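Local coordinates for lovastatin nonaketide synthase, polyketide synthase component (Aspergillus terreus, PDB 7CPX), which builds the nonaketide backbone of lovastatin from malonyl-CoA units, yielding carrier-bound dihydromonacolin L together with its partner enoyl reductase LovC, at residues 471-479 against 884-895; 844-855 against 872-880. The protein carries 2 engineered substitutions. One frame throughout, in Å; residues are numbered along the deposited sequence.

Interaction 1: residues 471-479 against 884-895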
# COMPACT_ATOMS: atom_id res chain seq x y z
N LEU A 471 28.17 -59.84 -33.72
CA LEU A 471 27.29 -60.04 -32.57
C LEU A 471 27.51 -58.92 -31.56
O LEU A 471 28.62 -58.72 -31.07
CB LEU A 471 27.56 -61.40 -31.93
CG LEU A 471 26.39 -62.04 -31.17
CD1 LEU A 471 26.84 -63.33 -30.51
CD2 LEU A 471 25.79 -61.10 -30.15
N SER A 472 26.44 -58.19 -31.25
CA SER A 472 26.51 -57.11 -30.28
C SER A 472 25.22 -57.09 -29.47
O SER A 472 24.18 -57.58 -29.91
CB SER A 472 26.72 -55.75 -30.97
OG SER A 472 25.62 -55.43 -31.81
N LEU A 473 25.31 -56.51 -28.28
CA LEU A 473 24.15 -56.40 -27.42
C LEU A 473 23.15 -55.40 -28.01
O LEU A 473 23.53 -54.50 -28.77
CB LEU A 473 24.54 -55.95 -26.02
CG LEU A 473 25.22 -56.97 -25.10
CD1 LEU A 473 24.34 -58.20 -24.91
CD2 LEU A 473 26.58 -57.37 -25.63
N PRO A 474 21.87 -55.52 -27.67
CA PRO A 474 20.90 -54.52 -28.12
C PRO A 474 21.18 -53.17 -27.48
O PRO A 474 21.65 -53.09 -26.34
CB PRO A 474 19.56 -55.09 -27.66
CG PRO A 474 19.90 -55.98 -26.52
CD PRO A 474 21.25 -56.56 -26.83
N LEU A 475 20.89 -52.11 -28.22
CA LEU A 475 21.05 -50.75 -27.72
C LEU A 475 19.80 -50.40 -26.92
O LEU A 475 18.73 -50.17 -27.48
CB LEU A 475 21.27 -49.78 -28.88
CG LEU A 475 21.53 -48.32 -28.54
CD1 LEU A 475 22.31 -47.64 -29.65
CD2 LEU A 475 20.23 -47.57 -28.28
N VAL A 476 19.93 -50.38 -25.60
CA VAL A 476 18.79 -50.27 -24.70
C VAL A 476 18.69 -48.84 -24.19
O VAL A 476 19.70 -48.22 -23.81
CB VAL A 476 18.91 -51.26 -23.52
CG1 VAL A 476 19.00 -52.68 -24.04
CG2 VAL A 476 20.11 -50.92 -22.65
N LEU A 477 17.47 -48.30 -24.19
CA LEU A 477 17.19 -46.98 -23.67
C LEU A 477 15.97 -47.06 -22.76
O LEU A 477 15.08 -47.89 -22.97
CB LEU A 477 16.94 -45.97 -24.79
CG LEU A 477 18.09 -45.83 -25.80
CD1 LEU A 477 17.65 -45.03 -27.00
CD2 LEU A 477 19.30 -45.20 -25.15
N SER A 478 15.94 -46.20 -21.75
CA SER A 478 14.84 -46.20 -20.80
C SER A 478 14.67 -44.81 -20.22
O SER A 478 15.64 -44.08 -20.01
CB SER A 478 15.06 -47.22 -19.68
OG SER A 478 16.29 -47.00 -19.02
N ALA A 479 13.42 -44.47 -19.93
CA ALA A 479 13.07 -43.18 -19.36
C ALA A 479 11.82 -43.34 -18.52
O ALA A 479 11.08 -44.32 -18.65
CB ALA A 479 12.86 -42.12 -20.45
N LEU A 884 22.69 -62.14 -36.01
CA LEU A 884 23.03 -61.18 -34.97
C LEU A 884 21.81 -60.36 -34.58
O LEU A 884 21.54 -60.16 -33.39
CB LEU A 884 24.15 -60.24 -35.43
CG LEU A 884 25.48 -60.83 -35.92
CD1 LEU A 884 25.75 -62.19 -35.31
CD2 LEU A 884 25.52 -60.89 -37.43
N ASP A 885 21.06 -59.89 -35.57
CA ASP A 885 19.86 -59.12 -35.28
C ASP A 885 18.83 -59.96 -34.54
O ASP A 885 18.17 -59.47 -33.62
CB ASP A 885 19.26 -58.56 -36.58
CG ASP A 885 20.21 -57.63 -37.30
OD1 ASP A 885 21.35 -57.43 -36.81
OD2 ASP A 885 19.83 -57.10 -38.37
N SER A 886 18.69 -61.23 -34.92
CA SER A 886 17.72 -62.09 -34.25
C SER A 886 18.06 -62.26 -32.77
O SER A 886 17.20 -62.08 -31.89
CB SER A 886 17.65 -63.44 -34.94
OG SER A 886 17.35 -63.30 -36.32
N PHE A 887 19.31 -62.61 -32.47
CA PHE A 887 19.70 -62.82 -31.08
C PHE A 887 19.65 -61.51 -30.30
O PHE A 887 19.22 -61.49 -29.13
CB PHE A 887 21.09 -63.43 -31.01
CG PHE A 887 21.56 -63.70 -29.61
CD1 PHE A 887 21.14 -64.83 -28.93
CD2 PHE A 887 22.41 -62.82 -28.97
CE1 PHE A 887 21.56 -65.08 -27.64
CE2 PHE A 887 22.84 -63.06 -27.68
CZ PHE A 887 22.41 -64.19 -27.01
N SER A 888 20.08 -60.41 -30.91
CA SER A 888 20.01 -59.12 -30.24
C SER A 888 18.57 -58.71 -29.98
O SER A 888 18.29 -58.07 -28.97
CB SER A 888 20.73 -58.06 -31.07
OG SER A 888 20.62 -56.78 -30.47
N ARG A 889 17.65 -59.08 -30.87
CA ARG A 889 16.24 -58.78 -30.64
C ARG A 889 15.67 -59.64 -29.52
O ARG A 889 14.82 -59.19 -28.75
CB ARG A 889 15.44 -58.99 -31.93
CG ARG A 889 13.97 -58.62 -31.82
CD ARG A 889 13.24 -58.79 -33.14
NE ARG A 889 13.84 -58.00 -34.21
CZ ARG A 889 14.74 -58.44 -35.07
NH1 ARG A 889 15.19 -59.69 -35.03
NH2 ARG A 889 15.22 -57.62 -36.00
N ALA A 890 16.14 -60.88 -29.41
CA ALA A 890 15.74 -61.71 -28.27
C ALA A 890 16.19 -61.07 -26.96
O ALA A 890 15.41 -60.95 -26.01
CB ALA A 890 16.31 -63.12 -28.41
N LEU A 891 17.45 -60.64 -26.91
CA LEU A 891 17.95 -59.97 -25.72
C LEU A 891 17.21 -58.66 -25.48
O LEU A 891 16.97 -58.27 -24.33
CB LEU A 891 19.45 -59.72 -25.84
CG LEU A 891 20.36 -60.94 -25.77
CD1 LEU A 891 21.82 -60.52 -25.86
CD2 LEU A 891 20.12 -61.74 -24.50
N ALA A 892 16.85 -57.96 -26.56
CA ALA A 892 16.10 -56.72 -26.44
C ALA A 892 14.74 -56.95 -25.82
O ALA A 892 14.30 -56.18 -24.96
CB ALA A 892 15.95 -56.08 -27.82
N TYR A 893 14.04 -58.01 -26.25
CA TYR A 893 12.76 -58.35 -25.65
C TYR A 893 12.94 -58.70 -24.17
O TYR A 893 12.18 -58.23 -23.32
CB TYR A 893 12.13 -59.51 -26.41
CG TYR A 893 10.65 -59.70 -26.16
CD1 TYR A 893 10.18 -60.11 -24.92
CD2 TYR A 893 9.73 -59.47 -27.17
CE1 TYR A 893 8.83 -60.28 -24.70
CE2 TYR A 893 8.38 -59.64 -26.95
CZ TYR A 893 7.93 -60.05 -25.71
OH TYR A 893 6.59 -60.22 -25.49
N LEU A 894 13.96 -59.50 -23.86
CA LEU A 894 14.23 -59.85 -22.47
C LEU A 894 14.44 -58.60 -21.62
O LEU A 894 13.90 -58.50 -20.51
CB LEU A 894 15.45 -60.76 -22.39
CG LEU A 894 15.23 -62.24 -22.69
CD1 LEU A 894 16.54 -62.91 -23.05
CD2 LEU A 894 14.58 -62.92 -21.50
N TRP A 895 15.23 -57.65 -22.13
CA TRP A 895 15.50 -56.44 -21.37
C TRP A 895 14.24 -55.59 -21.22
O TRP A 895 13.88 -55.20 -20.11
CB TRP A 895 16.61 -55.64 -22.05
CG TRP A 895 17.01 -54.42 -21.28
CD1 TRP A 895 17.89 -54.37 -20.24
CD2 TRP A 895 16.55 -53.08 -21.49
NE1 TRP A 895 18.01 -53.08 -19.79
CE2 TRP A 895 17.20 -52.27 -20.53
CE3 TRP A 895 15.66 -52.49 -22.38
CZ2 TRP A 895 16.98 -50.90 -20.45
CZ3 TRP A 895 15.44 -51.13 -22.30
CH2 TRP A 895 16.10 -50.35 -21.34
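Val476 sits over one face of the Trp895 indole. Its CB stands 3.4 Å from the centroid of the six-membered ring, almost on the ring normal, in a CH-pi contact. The two methyls spread over the same face, CG1 toward CD2 and CG2 toward CZ2. The indole reaches the strand because Trp895 CG is anti to its backbone N (chi1 -176°). The carbonyl O of Leu477 lies at the edge, in the ring plane, beside CH2, and Ser478 CB also meets this edge.

The other contacts are mostly apolar. Pro474 packs down on the helix between Ser888, Leu891 and Ala892; its CB is 3.7 Å from Ala892 CB. Leu473 CD1 touches Leu891 CD1 at 3.6 Å. Leu471 crosses Leu884, with CB 3.9 Å from CD1, while its CD2 approaches the Phe887 ring obliquely. Ser888 OG lies 3.3 Å from Pro474 N, which has no hydrogen to give, so the two only pack.

The contact packs a helix of the acyl transferase (MAT) domain on strand 475-479, an outer strand of a three-stranded antiparallel sheet, which pairs with strand 520-524. Leu512 of helix 504-513 touches Leu473, Val476 and Trp895, and helix 482-498 packs on Leu477.

Interaction 2: residues 844-855 against 872-880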
# COMPACT_ATOMS: atom_id res chain seq x y z
N ILE A 844 8.96 -65.69 -18.63
CA ILE A 844 9.07 -65.55 -20.07
C ILE A 844 9.34 -66.91 -20.69
O ILE A 844 9.68 -67.88 -20.01
CB ILE A 844 10.16 -64.52 -20.46
CG1 ILE A 844 10.24 -64.34 -21.98
CG2 ILE A 844 11.50 -64.93 -19.88
CD1 ILE A 844 10.98 -63.10 -22.40
N GLY A 845 9.16 -66.99 -22.00
CA GLY A 845 9.54 -68.17 -22.76
C GLY A 845 10.27 -67.77 -24.02
O GLY A 845 9.91 -66.79 -24.67
N ILE A 846 11.30 -68.54 -24.36
CA ILE A 846 12.14 -68.28 -25.52
C ILE A 846 12.07 -69.50 -26.43
O ILE A 846 12.34 -70.62 -25.99
CB ILE A 846 13.59 -67.97 -25.13
CG1 ILE A 846 13.68 -66.58 -24.50
CG2 ILE A 846 14.49 -68.05 -26.35
CD1 ILE A 846 14.99 -66.31 -23.80
N GLU A 847 11.73 -69.26 -27.70
CA GLU A 847 11.76 -70.30 -28.73
C GLU A 847 13.19 -70.40 -29.25
O GLU A 847 13.56 -69.78 -30.24
CB GLU A 847 10.78 -69.99 -29.85
CG GLU A 847 10.75 -71.03 -30.95
CD GLU A 847 9.63 -70.80 -31.94
OE1 GLU A 847 8.73 -69.98 -31.66
OE2 GLU A 847 9.63 -71.45 -33.01
N VAL A 848 13.99 -71.21 -28.56
CA VAL A 848 15.38 -71.41 -28.96
C VAL A 848 15.40 -72.05 -30.33
O VAL A 848 14.83 -73.13 -30.55
CB VAL A 848 16.12 -72.27 -27.93
CG1 VAL A 848 17.60 -72.35 -28.28
CG2 VAL A 848 15.92 -71.73 -26.52
N GLY A 849 16.05 -71.38 -31.28
CA GLY A 849 16.21 -71.92 -32.62
C GLY A 849 15.34 -71.19 -33.63
O GLY A 849 15.37 -69.97 -33.71
N CYS A 850 14.56 -71.96 -34.39
CA CYS A 850 13.92 -71.46 -35.61
C CYS A 850 12.52 -70.94 -35.31
O CYS A 850 11.50 -71.61 -35.50
CB CYS A 850 13.91 -72.55 -36.66
SG CYS A 850 15.48 -73.45 -36.74
N HIS A 851 12.48 -69.70 -34.83
CA HIS A 851 11.24 -68.96 -34.70
C HIS A 851 10.67 -68.70 -36.10
O HIS A 851 11.43 -68.55 -37.06
CB HIS A 851 11.50 -67.65 -33.97
CG HIS A 851 10.27 -66.95 -33.48
ND1 HIS A 851 9.75 -65.84 -34.12
CD2 HIS A 851 9.48 -67.17 -32.41
CE1 HIS A 851 8.68 -65.42 -33.47
NE2 HIS A 851 8.49 -66.22 -32.43
N PRO A 852 9.33 -68.63 -36.25
CA PRO A 852 8.20 -68.78 -35.33
C PRO A 852 7.48 -70.12 -35.42
O PRO A 852 6.24 -70.14 -35.45
CB PRO A 852 7.28 -67.65 -35.77
CG PRO A 852 7.44 -67.66 -37.26
CD PRO A 852 8.87 -68.10 -37.54
N ALA A 853 8.22 -71.23 -35.47
CA ALA A 853 7.58 -72.53 -35.65
C ALA A 853 6.66 -72.88 -34.49
O ALA A 853 5.55 -73.37 -34.70
CB ALA A 853 8.65 -73.61 -35.84
N LEU A 854 7.11 -72.63 -33.26
CA LEU A 854 6.40 -73.06 -32.06
C LEU A 854 5.75 -71.92 -31.29
O LEU A 854 5.29 -72.13 -30.17
CB LEU A 854 7.35 -73.82 -31.14
CG LEU A 854 7.94 -75.12 -31.70
CD1 LEU A 854 9.08 -75.61 -30.82
CD2 LEU A 854 6.86 -76.19 -31.81
N LYS A 855 5.71 -70.71 -31.86
CA LYS A 855 5.26 -69.55 -31.10
C LYS A 855 3.78 -69.66 -30.75
O LYS A 855 3.40 -69.67 -29.57
CB LYS A 855 5.54 -68.27 -31.89
CG LYS A 855 5.21 -66.99 -31.12
CD LYS A 855 3.83 -66.44 -31.46
CE LYS A 855 3.79 -65.83 -32.85
NZ LYS A 855 2.46 -65.22 -33.15
N ALA A 872 5.23 -63.73 -21.52
CA ALA A 872 5.99 -63.19 -22.64
C ALA A 872 6.61 -64.30 -23.47
O ALA A 872 7.00 -65.35 -22.95
CB ALA A 872 7.08 -62.25 -22.12
N TYR A 873 6.70 -64.06 -24.77
CA TYR A 873 7.30 -65.01 -25.71
C TYR A 873 8.32 -64.28 -26.57
O TYR A 873 8.10 -63.13 -26.96
CB TYR A 873 6.24 -65.66 -26.58
CG TYR A 873 6.65 -67.01 -27.12
CD1 TYR A 873 6.29 -68.18 -26.46
CD2 TYR A 873 7.39 -67.12 -28.29
CE1 TYR A 873 6.66 -69.42 -26.95
CE2 TYR A 873 7.76 -68.36 -28.78
CZ TYR A 873 7.40 -69.50 -28.11
OH TYR A 873 7.76 -70.74 -28.59
N THR A 874 9.43 -64.95 -26.87
CA THR A 874 10.53 -64.32 -27.58
C THR A 874 11.20 -65.30 -28.53
O THR A 874 11.54 -66.42 -28.12
CB THR A 874 11.57 -63.77 -26.60
OG1 THR A 874 10.97 -62.76 -25.78
CG2 THR A 874 12.76 -63.18 -27.33
N GLY A 875 11.41 -64.88 -29.77
CA GLY A 875 12.19 -65.63 -30.73
C GLY A 875 13.61 -65.08 -30.83
O GLY A 875 13.84 -63.89 -30.64
N CYS A 876 14.55 -65.97 -31.13
CA CYS A 876 15.96 -65.61 -31.20
C CYS A 876 16.62 -65.89 -32.54
O CYS A 876 17.75 -65.44 -32.76
CB CYS A 876 16.75 -66.33 -30.10
SG CYS A 876 16.67 -68.13 -30.20
N LEU A 877 15.96 -66.62 -33.44
CA LEU A 877 16.47 -66.84 -34.80
C LEU A 877 15.25 -66.88 -35.72
O LEU A 877 14.61 -67.93 -35.86
CB LEU A 877 17.30 -68.11 -34.89
CG LEU A 877 18.53 -68.04 -35.80
CD1 LEU A 877 19.55 -67.04 -35.27
CD2 LEU A 877 19.17 -69.41 -35.95
N GLU A 878 14.95 -65.75 -36.34
CA GLU A 878 13.74 -65.61 -37.14
C GLU A 878 13.94 -66.25 -38.52
O GLU A 878 15.01 -66.78 -38.85
CB GLU A 878 13.35 -64.14 -37.26
CG GLU A 878 12.64 -63.59 -36.04
CD GLU A 878 13.53 -63.52 -34.82
OE1 GLU A 878 14.73 -63.26 -34.98
OE2 GLU A 878 13.02 -63.73 -33.70
N ARG A 879 12.89 -66.20 -39.33
CA ARG A 879 12.86 -66.86 -40.63
C ARG A 879 13.53 -65.94 -41.66
O ARG A 879 12.92 -64.98 -42.13
CB ARG A 879 11.43 -67.19 -41.02
CG ARG A 879 11.29 -68.16 -42.19
CD ARG A 879 11.14 -67.44 -43.52
NE ARG A 879 10.66 -68.34 -44.56
CZ ARG A 879 11.43 -69.11 -45.31
NH1 ARG A 879 12.75 -69.12 -45.17
NH2 ARG A 879 10.87 -69.90 -46.22
N GLY A 880 14.78 -66.25 -41.99
CA GLY A 880 15.50 -65.49 -43.00
C GLY A 880 16.08 -64.18 -42.53
O GLY A 880 16.56 -63.41 -43.37
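Thr874 O takes the N-H of Glu847 at 2.9 Å, with an angle of 158° at the hydrogen, and is also approached by Ile846 CA. Gly845 N bonds to Ala872 O, and Thr874 N bonds to Gly845 O. These bonds pair strands 844-848 and 872-875 in parallel. Beyond them, Gly849 N donates to Cys876 SG at 3.5 Å, and His851 N makes a weak bond to Leu877 O.

Glu847 extends from the strand with CG anti to its backbone N (chi1 -180°). Its OE2 accepts Leu854 N at 2.8 Å from above the carboxylate plane, tying the strand to the helix start. Its OE1 lies at the edge of the Tyr873 ring, 3.3 Å from Tyr873 OH. Lys855 CG packs 3.6 Å from Tyr873 CD2.

The His851 imidazole is sandwiched. Gly875 CA covers one face in a CH-pi contact, 3.8 Å from the ring centroid, and Pro852 CB covers the opposite face. On the sheet face of Ile844 and Ala872, Ile844 CG1 meets Ala872 CB at 3.8 Å.

The two strands form a beta-alpha-beta unit with helix 855-865. Strand 844-848 also pairs with strand 558-563, while strand 872-875 is the sheet edge within this chain. Helix 883-898 covers the face bearing Ile844, Ala872 and Thr874, and helix 624-644 meets Val848, Cys876 and Leu877.

In the fold
Interaction 2 belongs to the parallel sheet of the MAT domain. Interaction 1 joins that domain to the small antiparallel sheet that holds strand 475-479. Helix 883-898 links them: it follows strand 872-875, packs Tyr893 on Ala872 and Thr874, and turns another side to residues 471-479. Glu878 and Arg889 add a long, weak ion pair between the two sites, whose centres lie about 14 Å apart. Every touching residue of interaction 1 is buried, and its grip comes from apolar and ring packing. Interaction 2 is buried along strand 844-848 but partly exposed at Ala872 and Tyr873, and exposed at Pro852, Lys855 and Arg879. Backbone hydrogen bonds dominate its strands, with side-chain contacts and weaker bonds beyond.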